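Local coordinates for endoribonuclease L-PSP/chorismate mutase-like domain-containing protein (Agrobacterium tumefaciens, PDB 3D01) that is of unknown function but belongs to the YjgF-like family, whose members include chorismate mutase-like proteins and putative endoribonucleases, at residues D12-R17 with T131-P136. Residues are numbered along the deposited sequence; the frame is centred on the assembly and turned at random.
Sequences DVIEGR and TVLGEP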
loop_
_atom_site.group_PDB
_atom_site.type_symbol
_atom_site.label_atom_id
_atom_site.label_comp_id
_atom_site.label_asym_id
_atom_site.label_seq_id
_atom_site.Cartn_x
_atom_site.Cartn_y
_atom_site.Cartn_z
ATOM N N ASP I 12 -17.641 14.126 -19.937
ATOM C CA ASP I 12 -18.615 13.394 -20.734
ATOM C C ASP I 12 -17.922 12.356 -21.602
ATOM O O ASP I 12 -18.450 11.270 -21.817
ATOM C CB ASP I 12 -19.418 14.327 -21.658
ATOM C CG ASP I 12 -20.382 15.255 -20.903
ATOM O OD1 ASP I 12 -20.666 15.033 -19.700
ATOM O OD2 ASP I 12 -20.875 16.221 -21.547
ATOM N N VAL I 13 -16.755 12.722 -22.128
ATOM C CA VAL I 13 -15.992 11.853 -22.980
ATOM C C VAL I 13 -15.469 10.694 -22.116
ATOM O O VAL I 13 -15.548 9.558 -22.530
ATOM C CB VAL I 13 -14.835 12.590 -23.666
ATOM C CG1 VAL I 13 -13.899 11.623 -24.331
ATOM C CG2 VAL I 13 -15.371 13.598 -24.714
ATOM N N ILE I 14 -14.967 10.991 -20.927
ATOM C CA ILE I 14 -14.478 9.904 -20.022
ATOM C C ILE I 14 -15.608 8.899 -19.713
ATOM O O ILE I 14 -15.449 7.695 -19.900
ATOM C CB ILE I 14 -13.849 10.482 -18.720
ATOM C CG1 ILE I 14 -12.518 11.203 -19.016
ATOM C CG2 ILE I 14 -13.610 9.381 -17.655
ATOM C CD1 ILE I 14 -12.089 12.218 -17.935
ATOM N N GLU I 15 -16.750 9.397 -19.269
ATOM C CA GLU I 15 -17.874 8.535 -18.941
ATOM C C GLU I 15 -18.486 7.845 -20.153
ATOM O O GLU I 15 -18.992 6.726 -20.049
ATOM C CB GLU I 15 -18.939 9.318 -18.210
ATOM C CG GLU I 15 -18.510 9.864 -16.885
ATOM C CD GLU I 15 -19.699 10.245 -16.021
ATOM O OE1 GLU I 15 -19.552 11.194 -15.231
ATOM O OE2 GLU I 15 -20.774 9.602 -16.123
ATOM N N GLY I 16 -18.448 8.496 -21.318
ATOM C CA GLY I 16 -18.940 7.865 -22.536
ATOM C C GLY I 16 -18.072 6.692 -22.958
ATOM O O GLY I 16 -18.578 5.639 -23.361
ATOM N N ARG I 17 -16.756 6.869 -22.876
ATOM C CA ARG I 17 -15.824 5.770 -23.131
ATOM C C ARG I 17 -16.114 4.576 -22.210
ATOM O O ARG I 17 -16.063 3.443 -22.639
ATOM C CB ARG I 17 -14.399 6.226 -22.936
ATOM C CG ARG I 17 -13.937 7.233 -23.980
ATOM C CD ARG I 17 -12.456 7.370 -23.899
ATOM N NE ARG I 17 -11.873 8.663 -24.242
ATOM C CZ ARG I 17 -11.728 9.162 -25.474
ATOM N NH1 ARG I 17 -12.258 8.553 -26.569
ATOM N NH2 ARG I 17 -11.091 10.334 -25.607
ATOM N N THR I 131 -7.876 2.950 -20.811
ATOM C CA THR I 131 -8.795 3.180 -21.942
ATOM C C THR I 131 -9.680 4.420 -21.800
ATOM O O THR I 131 -9.772 5.221 -22.727
ATOM C CB THR I 131 -9.683 1.951 -22.231
ATOM O OG1 THR I 131 -8.835 0.849 -22.549
ATOM C CG2 THR I 131 -10.650 2.211 -23.407
ATOM N N VAL I 132 -10.323 4.563 -20.657
ATOM C CA VAL I 132 -11.291 5.622 -20.390
ATOM C C VAL I 132 -10.603 6.981 -20.187
ATOM O O VAL I 132 -11.144 8.019 -20.611
ATOM C CB VAL I 132 -12.183 5.204 -19.175
ATOM C CG1 VAL I 132 -12.910 6.356 -18.605
ATOM C CG2 VAL I 132 -13.149 4.067 -19.593
ATOM N N LEU I 133 -9.397 6.967 -19.600
ATOM C CA LEU I 133 -8.667 8.182 -19.271
ATOM C C LEU I 133 -7.573 8.543 -20.247
ATOM O O LEU I 133 -7.087 9.664 -20.234
ATOM C CB LEU I 133 -8.068 8.080 -17.866
ATOM C CG LEU I 133 -9.057 8.018 -16.696
ATOM C CD1 LEU I 133 -8.267 7.890 -15.374
ATOM C CD2 LEU I 133 -10.039 9.226 -16.641
ATOM N N GLY I 134 -7.150 7.608 -21.075
ATOM C CA GLY I 134 -5.990 7.807 -21.926
ATOM C C GLY I 134 -4.682 7.818 -21.166
ATOM O O GLY I 134 -4.560 7.158 -20.116
ATOM N N GLU I 135 -3.692 8.562 -21.686
ATOM C CA GLU I 135 -2.347 8.567 -21.099
ATOM C C GLU I 135 -2.359 8.866 -19.601
ATOM O O GLU I 135 -1.618 8.222 -18.852
ATOM C CB GLU I 135 -1.389 9.526 -21.834
ATOM C CG GLU I 135 -0.036 9.825 -21.112
ATOM C CD GLU I 135 0.903 8.604 -21.011
ATOM O OE1 GLU I 135 1.007 7.835 -22.012
ATOM O OE2 GLU I 135 1.542 8.422 -19.934
ATOM N N PRO I 136 -3.157 9.853 -19.151
ATOM C CA PRO I 136 -3.247 10.119 -17.711
ATOM C C PRO I 136 -3.699 8.913 -16.863
ATOM O O PRO I 136 -3.423 8.893 -15.665
ATOM C CB PRO I 136 -4.284 11.234 -17.627
ATOM C CG PRO I 136 -4.145 11.934 -18.917
ATOM C CD PRO I 136 -3.950 10.842 -19.908
#
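Ile-14 and Val-132 meet where helix 3-21 lies against the C-terminal end of helix 118-133, a worked example of helix packing that combines branched apolar side chains with the aliphatic part of an arginine. With CG1 of Ile-14 beside the backbone N (chi1 -69°), CG2 lies anti to that N and meets Val-132 CG1 at 3.2 Å, tighter than usual for two carbons, and the two side chains cross at about a right angle. The same valine methyl also comes within 3.1 Å of Ile-14 O, a tight fit. Ile-14 CG2 also touches Leu-133 CD2 at 3.7 Å, and CG1 and CD1 of Ile-14 come close to that leucine methyl. One turn later Arg-17 leans over the C-terminal end of helix 118-133: its CD lies 3.6 Å from both Thr-131 O and Val-132 O. The guanidinium turns its edge to Val-132 O, with NE 3.8 Å away, too long for a hydrogen bond, while Val-13 CG1 rests on one face, offset toward the rim. Beyond this point Gly-134, with positive phi, ends the helix. Leu-18 and Leu-21 of helix 3-21 continue the packing on Val-132, Leu-96 borders Ile-14, and Leu-133 reaches Ile-99 and Val-102, joining the helix pair to strand 99-110.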